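Local atomic coordinates of CDP-4-keto-6-deoxy-D-glucose-3-dehydrase (Yersinia pseudotuberculosis, PDB entry 3BB8), a protein that belongs to the pyridoxal 5'-phosphate-dependent DegT/DnrJ/EryC1 family and probably removes the 3-hydroxyl group of CDP-4-keto-6-deoxy-D-glucose during lipopolysaccharide biosynthesis. Residues G61-A66 with C298-L303; K69-Y74 with D194-T199; L81-G86 with N90-T95; I162-A165 with L171-L174. The protein carries 1 engineered substitution. One frame throughout, in Å; residues are numbered along the deposited sequence.

Contact 1: residues G61-A66 with C298-L303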
loop_
_atom_site.group_PDB
_atom_site.type_symbol
_atom_site.label_atom_id
_atom_site.label_comp_id
_atom_site.label_asym_id
_atom_site.label_seq_id
_atom_site.Cartn_x
_atom_site.Cartn_y
_atom_site.Cartn_z
ATOM N N GLY A 61 0.142 -8.632 13.437
ATOM C CA GLY A 61 0.472 -9.147 14.749
ATOM C C GLY A 61 0.696 -10.638 14.749
ATOM O O GLY A 61 1.576 -11.152 14.057
ATOM N N ARG A 62 -0.111 -11.322 15.548
ATOM C CA ARG A 62 -0.066 -12.769 15.706
ATOM C C ARG A 62 0.090 -13.493 14.369
ATOM O O ARG A 62 1.086 -14.182 14.138
ATOM C CB ARG A 62 -1.346 -13.198 16.426
ATOM C CG ARG A 62 -1.666 -14.666 16.471
ATOM C CD ARG A 62 -3.077 -14.819 17.043
ATOM N NE ARG A 62 -3.571 -16.189 16.963
ATOM C CZ ARG A 62 -4.860 -16.515 16.990
ATOM N NH1 ARG A 62 -5.789 -15.568 17.094
ATOM N NH2 ARG A 62 -5.222 -17.790 16.906
ATOM N N PHE A 63 -0.880 -13.325 13.479
ATOM C CA PHE A 63 -0.812 -13.986 12.182
ATOM C C PHE A 63 0.314 -13.499 11.272
ATOM O O PHE A 63 0.983 -14.315 10.622
ATOM C CB PHE A 63 -2.144 -13.863 11.453
ATOM C CG PHE A 63 -3.258 -14.596 12.123
ATOM C CD1 PHE A 63 -4.157 -13.923 12.948
ATOM C CD2 PHE A 63 -3.408 -15.968 11.940
ATOM C CE1 PHE A 63 -5.185 -14.605 13.577
ATOM C CE2 PHE A 63 -4.431 -16.660 12.564
ATOM C CZ PHE A 63 -5.324 -15.981 13.385
ATOM N N ASN A 64 0.535 -12.185 11.223
ATOM C CA ASN A 64 1.591 -11.659 10.372
ATOM C C ASN A 64 2.941 -12.210 10.797
ATOM O O ASN A 64 3.804 -12.455 9.952
ATOM C CB ASN A 64 1.633 -10.131 10.406
ATOM C CG ASN A 64 2.626 -9.555 9.398
ATOM O OD1 ASN A 64 2.413 -9.641 8.187
ATOM N ND2 ASN A 64 3.723 -8.979 9.897
ATOM N N ASP A 65 3.129 -12.400 12.103
ATOM C CA ASP A 65 4.391 -12.943 12.614
ATOM C C ASP A 65 4.545 -14.374 12.133
ATOM O O ASP A 65 5.609 -14.771 11.657
ATOM C CB ASP A 65 4.432 -12.942 14.148
ATOM C CG ASP A 65 4.489 -11.549 14.734
ATOM O OD1 ASP A 65 5.157 -10.675 14.135
ATOM O OD2 ASP A 65 3.878 -11.333 15.805
ATOM N N ALA A 66 3.474 -15.146 12.271
ATOM C CA ALA A 66 3.469 -16.543 11.846
ATOM C C ALA A 66 3.735 -16.655 10.340
ATOM O O ALA A 66 4.531 -17.488 9.899
ATOM C CB ALA A 66 2.126 -17.190 12.194
ATOM N N CYS A 298 -5.161 -15.105 5.969
ATOM C CA CYS A 298 -5.453 -15.769 4.709
ATOM C C CYS A 298 -4.159 -16.329 4.149
ATOM O O CYS A 298 -4.095 -17.487 3.756
ATOM C CB CYS A 298 -6.077 -14.779 3.724
ATOM S SG CYS A 298 -6.784 -15.522 2.228
ATOM N N GLY A 299 -3.120 -15.508 4.138
ATOM C CA GLY A 299 -1.840 -15.956 3.628
ATOM C C GLY A 299 -1.266 -17.130 4.397
ATOM O O GLY A 299 -0.685 -18.037 3.806
ATOM N N LEU A 300 -1.425 -17.125 5.720
ATOM C CA LEU A 300 -0.892 -18.214 6.546
ATOM C C LEU A 300 -1.529 -19.546 6.163
ATOM O O LEU A 300 -0.824 -20.530 5.953
ATOM C CB LEU A 300 -1.113 -17.930 8.035
ATOM C CG LEU A 300 -0.473 -18.939 8.996
ATOM C CD1 LEU A 300 1.031 -19.021 8.769
ATOM C CD2 LEU A 300 -0.773 -18.523 10.418
ATOM N N ALA A 301 -2.855 -19.570 6.064
ATOM C CA ALA A 301 -3.570 -20.785 5.669
ATOM C C ALA A 301 -3.033 -21.268 4.319
ATOM O O ALA A 301 -2.669 -22.438 4.163
ATOM C CB ALA A 301 -5.078 -20.505 5.563
ATOM N N GLN A 302 -2.981 -20.351 3.355
ATOM C CA GLN A 302 -2.488 -20.642 2.012
ATOM C C GLN A 302 -1.110 -21.305 2.045
ATOM O O GLN A 302 -0.817 -22.185 1.237
ATOM C CB GLN A 302 -2.391 -19.347 1.185
ATOM C CG GLN A 302 -3.714 -18.698 0.784
ATOM C CD GLN A 302 -4.382 -19.384 -0.402
ATOM O OE1 GLN A 302 -5.074 -20.392 -0.249
ATOM N NE2 GLN A 302 -4.168 -18.839 -1.594
ATOM N N LEU A 303 -0.260 -20.879 2.972
ATOM C CA LEU A 303 1.085 -21.439 3.069
ATOM C C LEU A 303 1.114 -22.954 3.261
ATOM O O LEU A 303 2.105 -23.610 2.941
ATOM C CB LEU A 303 1.865 -20.765 4.200
ATOM C CG LEU A 303 2.598 -19.471 3.831
ATOM C CD1 LEU A 303 3.280 -18.897 5.067
ATOM C CD2 LEU A 303 3.632 -19.757 2.750
#
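Between residues 61-66 and 298-303 the backbones come nearest at F63 and L300, whose CA atoms lie 7.0 Å apart. One methyl group does most of the touching. L300 points its CB at the partner helix and holds CG opposite the backbone N (chi1 -174°), which brings CD2 onto two side chains one turn apart. L300 CD2 meets A66 CB at 3.7 Å and, at about a right angle to this, F63 CD2 at 4.0 Å, arriving at the ring edge near its plane and not over a face, with the two side chains set crosswise. L300 CD1 adds a looser approach to the backbone of A66, 3.9 Å from its C atom. This is helix-on-helix packing within the aspartate aminotransferase fold, joining the early helix 62-75 to the long helix 293-323. F63 also leans on E51, A52 and D55 of helix 43-55, so its ring sits where three helices meet. F63 CZ in turn sits 3.6 Å above the guanidinium plane of R62, over its centre, while salt bridges to E51 and D55 hold the NH2 and NH1 of R62. G61 is the N-cap of helix 62-75, and the carboxylate of D293 accepts from the backbone N atoms of G61, F63 and N64, tying the start of this helix to the start of helix 293-323.

Contact 2: residues K69-Y74 with D194-T199. With PLP (pyridoxal-5'-phosphate), chain C.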
loop_
_atom_site.group_PDB
_atom_site.type_symbol
_atom_site.label_atom_id
_atom_site.label_comp_id
_atom_site.label_asym_id
_atom_site.label_seq_id
_atom_site.Cartn_x
_atom_site.Cartn_y
_atom_site.Cartn_z
ATOM N N LYS A 69 7.258 -15.794 9.286
ATOM C CA LYS A 69 8.114 -16.867 9.771
ATOM C C LYS A 69 8.049 -18.080 8.855
ATOM O O LYS A 69 9.074 -18.560 8.384
ATOM C CB LYS A 69 7.700 -17.281 11.186
ATOM C CG LYS A 69 8.587 -18.355 11.809
ATOM C CD LYS A 69 7.985 -18.862 13.115
ATOM C CE LYS A 69 8.874 -19.895 13.796
ATOM N NZ LYS A 69 8.195 -20.458 14.995
ATOM N N LYS A 70 6.843 -18.572 8.596
ATOM C CA LYS A 70 6.704 -19.749 7.746
ATOM C C LYS A 70 7.185 -19.521 6.311
ATOM O O LYS A 70 7.692 -20.445 5.676
ATOM C CB LYS A 70 5.254 -20.247 7.732
ATOM C CG LYS A 70 5.144 -21.697 7.243
ATOM C CD LYS A 70 3.704 -22.151 7.006
ATOM C CE LYS A 70 2.904 -22.269 8.293
ATOM N NZ LYS A 70 1.489 -22.668 8.020
ATOM N N LEU A 71 7.027 -18.302 5.795
ATOM C CA LEU A 71 7.471 -18.016 4.434
ATOM C C LEU A 71 8.989 -18.012 4.419
ATOM O O LEU A 71 9.612 -18.522 3.486
ATOM C CB LEU A 71 6.941 -16.660 3.941
ATOM C CG LEU A 71 7.359 -16.284 2.508
ATOM C CD1 LEU A 71 6.802 -17.319 1.523
ATOM C CD2 LEU A 71 6.862 -14.880 2.151
ATOM N N GLY A 72 9.583 -17.428 5.456
ATOM C CA GLY A 72 11.032 -17.397 5.537
ATOM C C GLY A 72 11.581 -18.816 5.544
ATOM O O GLY A 72 12.648 -19.093 4.983
ATOM N N GLU A 73 10.843 -19.719 6.184
ATOM C CA GLU A 73 11.243 -21.120 6.259
ATOM C C GLU A 73 11.121 -21.747 4.873
ATOM O O GLU A 73 12.068 -22.360 4.376
ATOM C CB GLU A 73 10.368 -21.868 7.277
ATOM C CG GLU A 73 10.408 -21.229 8.667
ATOM C CD GLU A 73 9.492 -21.896 9.682
ATOM O OE1 GLU A 73 8.293 -22.100 9.384
ATOM O OE2 GLU A 73 9.973 -22.200 10.793
ATOM N N TYR A 74 9.963 -21.572 4.242
ATOM C CA TYR A 74 9.738 -22.117 2.907
ATOM C C TYR A 74 10.772 -21.601 1.912
ATOM O O TYR A 74 11.344 -22.371 1.145
ATOM C CB TYR A 74 8.334 -21.756 2.422
ATOM C CG TYR A 74 8.021 -22.233 1.021
ATOM C CD1 TYR A 74 8.436 -21.507 -0.099
ATOM C CD2 TYR A 74 7.314 -23.417 0.812
ATOM C CE1 TYR A 74 8.153 -21.950 -1.392
ATOM C CE2 TYR A 74 7.025 -23.872 -0.478
ATOM C CZ TYR A 74 7.447 -23.134 -1.573
ATOM O OH TYR A 74 7.149 -23.579 -2.841
ATOM N N ASP A 194 5.733 -13.868 -9.607
ATOM C CA ASP A 194 5.019 -14.928 -10.322
ATOM C C ASP A 194 5.824 -16.217 -10.267
ATOM O O ASP A 194 5.555 -17.150 -11.032
ATOM C CB ASP A 194 4.828 -14.576 -11.798
ATOM C CG ASP A 194 4.061 -13.294 -12.007
ATOM O OD1 ASP A 194 3.060 -13.059 -11.305
ATOM O OD2 ASP A 194 4.453 -12.524 -12.902
ATOM N N ALA A 195 6.805 -16.271 -9.367
ATOM C CA ALA A 195 7.673 -17.438 -9.277
ATOM C C ALA A 195 7.881 -18.039 -7.888
ATOM O O ALA A 195 8.981 -18.498 -7.573
ATOM C CB ALA A 195 9.026 -17.099 -9.892
ATOM N N LEU A 196 6.845 -18.048 -7.059
ATOM C CA LEU A 196 6.988 -18.618 -5.731
ATOM C C LEU A 196 7.123 -20.134 -5.860
ATOM O O LEU A 196 6.210 -20.809 -6.354
ATOM C CB LEU A 196 5.778 -18.280 -4.864
ATOM C CG LEU A 196 5.868 -18.789 -3.422
ATOM C CD1 LEU A 196 7.120 -18.232 -2.753
ATOM C CD2 LEU A 196 4.625 -18.381 -2.660
ATOM N N GLY A 197 8.261 -20.666 -5.420
ATOM C CA GLY A 197 8.477 -22.101 -5.495
ATOM C C GLY A 197 9.427 -22.500 -6.607
ATOM O O GLY A 197 9.877 -23.639 -6.670
ATOM N N SER A 198 9.731 -21.558 -7.492
ATOM C CA SER A 198 10.635 -21.820 -8.593
ATOM C C SER A 198 12.044 -22.003 -8.068
ATOM O O SER A 198 12.476 -21.293 -7.160
ATOM C CB SER A 198 10.612 -20.664 -9.601
ATOM O OG SER A 198 9.431 -20.690 -10.387
ATOM N N THR A 199 12.759 -22.959 -8.649
ATOM C CA THR A 199 14.130 -23.231 -8.252
ATOM C C THR A 199 15.036 -23.152 -9.473
ATOM O O THR A 199 14.596 -23.357 -10.602
ATOM C CB THR A 199 14.265 -24.637 -7.620
ATOM O OG1 THR A 199 14.040 -25.638 -8.620
ATOM C CG2 THR A 199 13.247 -24.819 -6.511
HETATM N N1 PLP C . 5.642 -8.206 -11.028
HETATM C C2 PLP C . 5.080 -9.264 -11.723
HETATM C C2A PLP C . 5.953 -9.984 -12.742
HETATM C C3 PLP C . 3.728 -9.642 -11.469
HETATM O O3 PLP C . 3.139 -10.664 -12.126
HETATM C C4 PLP C . 2.942 -8.918 -10.474
HETATM C C4A PLP C . 1.472 -9.395 -10.210
HETATM C C5 PLP C . 3.579 -7.826 -9.797
HETATM C C6 PLP C . 4.955 -7.500 -10.110
HETATM C C5A PLP C . 2.976 -6.943 -8.747
HETATM O O4P PLP C . 2.100 -7.573 -7.924
HETATM P P PLP C . 0.695 -6.974 -7.425
HETATM O O1P PLP C . 0.327 -7.771 -6.190
HETATM O O2P PLP C . -0.350 -7.257 -8.656
HETATM O O3P PLP C . 0.829 -5.472 -7.153
#
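An apolar, mostly buried contact joins helix 62-75 to the loop after strand 187-191, which carries the cofactor residue D194 and then a tight turn. Y74 and L71, one helical turn apart, reach toward L196 and G197. The tyrosine keeps CG trans to its own N (chi1 178°), which extends the ring across to the loop. Its OH comes 3.3 Å from G197 CA, with the glycine carbon near the ring plane at the edge, and its CE1 lies 4.1 Å from L196 CD1. That same methyl meets L71 CD1 at 4.4 Å, so L196 is touched by both residues of the helix. G197 sits at the third position of a type II beta turn closed by S198 N to A195 O at 3.2 Å; its positive phi of 105° suits this position, and its lack of a side chain leaves room for the phenol oxygen. Y74 also packs on I306 and V310 of helix 293-323. At the other end of the loop, D194 of the pyridoxal phosphate pocket faces the O3 side of the ring beside K220, the engineered residue; the exact fit is doubtful in this model. Methyls, the edge and hydroxyl oxygen of a phenol, and a glycine CH2 meet, so shape and burial, not polar bonding, hold helix and turn together.

Contact 3: residues L81-G86 with N90-T95. With PLP (pyridoxal-5'-phosphate), chain C.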
loop_
_atom_site.group_PDB
_atom_site.type_symbol
_atom_site.label_atom_id
_atom_site.label_comp_id
_atom_site.label_asym_id
_atom_site.label_seq_id
_atom_site.Cartn_x
_atom_site.Cartn_y
_atom_site.Cartn_z
ATOM N N LEU A 81 9.458 -9.468 5.065
ATOM C CA LEU A 81 8.605 -8.351 5.452
ATOM C C LEU A 81 7.362 -8.314 4.566
ATOM O O LEU A 81 7.479 -8.320 3.338
ATOM C CB LEU A 81 9.364 -7.034 5.288
ATOM C CG LEU A 81 10.535 -6.736 6.219
ATOM C CD1 LEU A 81 11.251 -5.478 5.743
ATOM C CD2 LEU A 81 10.016 -6.561 7.645
ATOM N N THR A 82 6.180 -8.269 5.174
ATOM C CA THR A 82 4.977 -8.198 4.374
ATOM C C THR A 82 4.692 -6.758 3.978
ATOM O O THR A 82 5.117 -5.815 4.655
ATOM C CB THR A 82 3.748 -8.763 5.109
ATOM O OG1 THR A 82 3.566 -8.080 6.357
ATOM C CG2 THR A 82 3.919 -10.263 5.343
ATOM N N THR A 83 3.977 -6.594 2.870
ATOM C CA THR A 83 3.618 -5.269 2.379
ATOM C C THR A 83 2.282 -5.346 1.625
ATOM O O THR A 83 1.721 -6.429 1.488
ATOM C CB THR A 83 4.752 -4.690 1.504
ATOM O OG1 THR A 83 4.407 -3.364 1.097
ATOM C CG2 THR A 83 5.007 -5.566 0.300
ATOM N N THR A 84 1.772 -4.214 1.138
ATOM C CA THR A 84 0.453 -4.182 0.493
ATOM C C THR A 84 0.231 -4.965 -0.799
ATOM O O THR A 84 -0.894 -5.349 -1.098
ATOM C CB THR A 84 0.010 -2.743 0.195
ATOM O OG1 THR A 84 0.545 -2.345 -1.072
ATOM C CG2 THR A 84 0.505 -1.782 1.291
ATOM N N SER A 85 1.289 -5.198 -1.566
ATOM C CA SER A 85 1.146 -5.887 -2.831
ATOM C C SER A 85 2.512 -6.231 -3.384
ATOM O O SER A 85 3.535 -5.805 -2.850
ATOM C CB SER A 85 0.440 -4.960 -3.837
ATOM O OG SER A 85 1.223 -3.794 -4.086
ATOM N N GLY A 86 2.519 -6.984 -4.481
ATOM C CA GLY A 86 3.776 -7.319 -5.111
ATOM C C GLY A 86 4.414 -6.039 -5.637
ATOM O O GLY A 86 5.644 -5.876 -5.576
ATOM N N ASN A 90 8.142 -4.544 -4.760
ATOM C CA ASN A 90 9.150 -4.084 -5.720
ATOM C C ASN A 90 9.564 -2.651 -5.384
ATOM O O ASN A 90 10.753 -2.318 -5.425
ATOM C CB ASN A 90 8.618 -4.137 -7.158
ATOM C CG ASN A 90 8.616 -5.551 -7.739
ATOM O OD1 ASN A 90 7.979 -5.819 -8.756
ATOM N ND2 ASN A 90 9.336 -6.451 -7.101
ATOM N N LEU A 91 8.593 -1.803 -5.053
ATOM C CA LEU A 91 8.879 -0.405 -4.709
ATOM C C LEU A 91 9.832 -0.287 -3.519
ATOM O O LEU A 91 10.800 0.472 -3.570
ATOM C CB LEU A 91 7.587 0.347 -4.383
ATOM C CG LEU A 91 7.774 1.817 -3.982
ATOM C CD1 LEU A 91 8.465 2.577 -5.105
ATOM C CD2 LEU A 91 6.422 2.442 -3.670
ATOM N N LEU A 92 9.557 -1.052 -2.460
ATOM C CA LEU A 92 10.381 -1.044 -1.245
ATOM C C LEU A 92 11.794 -1.615 -1.476
ATOM O O LEU A 92 12.776 -1.102 -0.938
ATOM C CB LEU A 92 9.671 -1.834 -0.131
ATOM C CG LEU A 92 8.430 -1.173 0.494
ATOM C CD1 LEU A 92 7.733 -2.142 1.435
ATOM C CD2 LEU A 92 8.859 0.083 1.258
ATOM N N ALA A 93 11.886 -2.671 -2.281
ATOM C CA ALA A 93 13.164 -3.312 -2.592
ATOM C C ALA A 93 14.134 -2.344 -3.268
ATOM O O ALA A 93 15.280 -2.207 -2.842
ATOM C CB ALA A 93 12.928 -4.530 -3.487
ATOM N N LEU A 94 13.668 -1.660 -4.309
ATOM C CA LEU A 94 14.501 -0.710 -5.049
ATOM C C LEU A 94 14.770 0.569 -4.256
ATOM O O LEU A 94 15.879 1.098 -4.284
ATOM C CB LEU A 94 13.826 -0.357 -6.380
ATOM C CG LEU A 94 14.554 0.366 -7.520
ATOM C CD1 LEU A 94 14.818 1.833 -7.169
ATOM C CD2 LEU A 94 15.841 -0.371 -7.832
ATOM N N THR A 95 13.760 1.059 -3.548
ATOM C CA THR A 95 13.890 2.285 -2.771
ATOM C C THR A 95 14.899 2.141 -1.647
ATOM O O THR A 95 15.709 3.031 -1.418
ATOM C CB THR A 95 12.537 2.706 -2.167
ATOM O OG1 THR A 95 11.603 2.927 -3.227
ATOM C CG2 THR A 95 12.696 3.994 -1.330
HETATM N N1 PLP C . 5.642 -8.206 -11.028
HETATM C C2 PLP C . 5.080 -9.264 -11.723
HETATM C C2A PLP C . 5.953 -9.984 -12.742
HETATM C C3 PLP C . 3.728 -9.642 -11.469
HETATM O O3 PLP C . 3.139 -10.664 -12.126
HETATM C C4 PLP C . 2.942 -8.918 -10.474
HETATM C C4A PLP C . 1.472 -9.395 -10.210
HETATM C C5 PLP C . 3.579 -7.826 -9.797
HETATM C C6 PLP C . 4.955 -7.500 -10.110
HETATM C C5A PLP C . 2.976 -6.943 -8.747
HETATM O O4P PLP C . 2.100 -7.573 -7.924
HETATM P P PLP C . 0.695 -6.974 -7.425
HETATM O O1P PLP C . 0.327 -7.771 -6.190
HETATM O O2P PLP C . -0.350 -7.257 -8.656
HETATM O O3P PLP C . 0.829 -5.472 -7.153
#
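A chi1 of -177° on T83 carries OG1 toward helix 86-96, and L92 answers with CG lying beside its backbone N (chi1 -72°), which brings its CD1 down onto the strand. The two side chains slide past each other in opposite directions, L92 CD1 stopping 3.6 Å from T83 OG1 and 3.9 Å from T83 CB. The hydroxyl finds its polar partner in the carbonyl of L289, so its approach to L92 CD1 is a van der Waals contact. Further along, N90 N donates to G86 O at 2.9 Å, nearly straight (166°), an i to i+4 helical bond in the opening turn of helix 86-96. S85 is the N-cap: its OG takes up the backbone N of S88 and also pairs with N288 O of the second subunit. G86 N donates to the phosphate oxygen O1P of pyridoxal phosphate at 2.9 Å. The bare CA of G86 leaves space for the ester oxygen O4P, which a CB would crowd. With the phosphate set at the start of a helix, the helix dipole would be expected to favour its negative charge. At the far end T95 OG1 bonds L91 O at 2.6 Å, on the opposite face of that carbonyl from T95 N, and is also paired with N130 OD1. The strand is paired through L81 with V230 and T83 with G228 of strand 228-232, while F244 of helix 235-245 packs on L92 and T123 of helix 121-129 on N90.

Contact 4: residues I162-A165 with L171-L174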
loop_
_atom_site.group_PDB
_atom_site.type_symbol
_atom_site.label_atom_id
_atom_site.label_comp_id
_atom_site.label_asym_id
_atom_site.label_seq_id
_atom_site.Cartn_x
_atom_site.Cartn_y
_atom_site.Cartn_z
ATOM N N ILE A 162 20.555 -4.425 -11.109
ATOM C CA ILE A 162 19.792 -5.190 -12.073
ATOM C C ILE A 162 18.550 -5.661 -11.345
ATOM O O ILE A 162 18.650 -6.272 -10.277
ATOM C CB ILE A 162 20.557 -6.426 -12.568
ATOM C CG1 ILE A 162 21.844 -6.001 -13.271
ATOM C CG2 ILE A 162 19.673 -7.231 -13.509
ATOM C CD1 ILE A 162 22.670 -7.168 -13.785
ATOM N N MET A 163 17.384 -5.350 -11.910
ATOM C CA MET A 163 16.109 -5.760 -11.331
ATOM C C MET A 163 15.288 -6.376 -12.452
ATOM O O MET A 163 14.864 -5.692 -13.383
ATOM C CB MET A 163 15.371 -4.561 -10.722
ATOM C CG MET A 163 14.112 -4.948 -9.946
ATOM S SD MET A 163 13.530 -3.626 -8.862
ATOM C CE MET A 163 11.909 -4.203 -8.420
ATOM N N ILE A 164 15.066 -7.679 -12.348
ATOM C CA ILE A 164 14.338 -8.428 -13.358
ATOM C C ILE A 164 13.443 -9.460 -12.696
ATOM O O ILE A 164 13.742 -9.935 -11.602
ATOM C CB ILE A 164 15.320 -9.186 -14.264
ATOM C CG1 ILE A 164 16.219 -8.204 -15.001
ATOM C CG2 ILE A 164 14.570 -10.070 -15.224
ATOM C CD1 ILE A 164 17.277 -8.884 -15.845
ATOM N N ALA A 165 12.367 -9.834 -13.374
ATOM C CA ALA A 165 11.451 -10.821 -12.824
ATOM C C ALA A 165 11.612 -12.178 -13.507
ATOM O O ALA A 165 11.949 -12.240 -14.687
ATOM C CB ALA A 165 10.005 -10.335 -12.985
ATOM N N LEU A 171 12.544 -19.313 -14.823
ATOM C CA LEU A 171 13.687 -18.590 -14.278
ATOM C C LEU A 171 14.573 -18.040 -15.391
ATOM O O LEU A 171 14.863 -18.733 -16.367
ATOM C CB LEU A 171 14.505 -19.497 -13.357
ATOM C CG LEU A 171 13.756 -20.114 -12.173
ATOM C CD1 LEU A 171 13.138 -21.448 -12.565
ATOM C CD2 LEU A 171 14.681 -20.277 -10.977
ATOM N N PHE A 172 14.999 -16.790 -15.238
ATOM C CA PHE A 172 16.036 -16.225 -16.093
ATOM C C PHE A 172 17.403 -16.818 -15.766
ATOM O O PHE A 172 17.563 -17.520 -14.767
ATOM C CB PHE A 172 16.077 -14.702 -15.950
ATOM C CG PHE A 172 16.465 -14.231 -14.577
ATOM C CD1 PHE A 172 17.786 -14.264 -14.167
ATOM C CD2 PHE A 172 15.506 -13.758 -13.696
ATOM C CE1 PHE A 172 18.146 -13.831 -12.904
ATOM C CE2 PHE A 172 15.860 -13.324 -12.432
ATOM C CZ PHE A 172 17.181 -13.361 -12.035
ATOM N N ASP A 173 18.385 -16.533 -16.614
ATOM C CA ASP A 173 19.681 -17.195 -16.538
ATOM C C ASP A 173 20.496 -16.677 -15.357
ATOM O O ASP A 173 21.392 -15.849 -15.525
ATOM C CB ASP A 173 20.460 -17.001 -17.840
ATOM C CG ASP A 173 21.769 -17.766 -17.856
ATOM O OD1 ASP A 173 22.225 -18.189 -16.772
ATOM O OD2 ASP A 173 22.341 -17.944 -18.952
ATOM N N LEU A 174 20.179 -17.169 -14.164
ATOM C CA LEU A 174 20.811 -16.683 -12.942
ATOM C C LEU A 174 22.334 -16.745 -12.998
ATOM O O LEU A 174 23.028 -15.828 -12.537
ATOM C CB LEU A 174 20.293 -17.473 -11.736
ATOM C CG LEU A 174 19.014 -16.911 -11.105
ATOM C CD1 LEU A 174 18.407 -17.930 -10.161
ATOM C CD2 LEU A 174 19.338 -15.619 -10.368
#
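The carbonyl oxygen of A165, at the end of strand 159-165, is approached by two groups: F172 CD2 comes to 4.0 Å with the oxygen at the ring edge near its plane, and T167 OG1 makes a weak hydrogen bond to it. The neighbouring carbonyl, I164 O, stands 4.1 Å from F172 CE2. On the side-chain side I164 places CG2 opposite its backbone N, and this methyl meets F172 CD2 at 4.1 Å. The phenylalanine reaches all three through a chi1 of 64°, which tucks CG between its own N and carbonyl carbon and folds the ring back over the end of the strand. H166 stacks on the ring as well, and E190 of strand 187-191 touches it. The segments belong to a beta-alpha-beta unit of the large sheet of the aspartate aminotransferase fold: strand 159-165 runs into a loop, then helix 174-184, then strand 187-191, parallel to the first and next to it. The loop enters the helix at D173, the N-cap, whose OD1 bonds the backbone N of E176. D173 also forms the centre of an inverse gamma turn, with a weak bond from L174 N to F172 O. A165 lies at the cofactor end of the strand, its side chain about 4 Å from pyridoxal phosphate at nearest atoms. Between the two segments the ring edge, slightly positive, faces the carbonyl oxygen of A165, while I164 O approaches obliquely and I164 CG2 adds a methyl contact; the attraction is probably mild and owes more to burial than to direction.

Contact 1 opens the series at the start of helix 62-75 and closes the longest loop, ending on helix 293-323; the other three nest inside. Contact 2 starts further along the same helix and ends in the loop after strand 187-191, with contacts 3 and 4 nested within. Contacts 3 and 4 follow in series, each joining a strand of the large sheet to what comes next. Contacts 1 and 2 touch where L300 and L303 pack on K70, and contacts 1 and 3 where N64 probably bonds T82. In contact 4, M163 packs on N90 and L94 of contact 3, and L171 on S198 and T199 of contact 2. Contacts 2 and 3, not touching, border one pyridoxal phosphate.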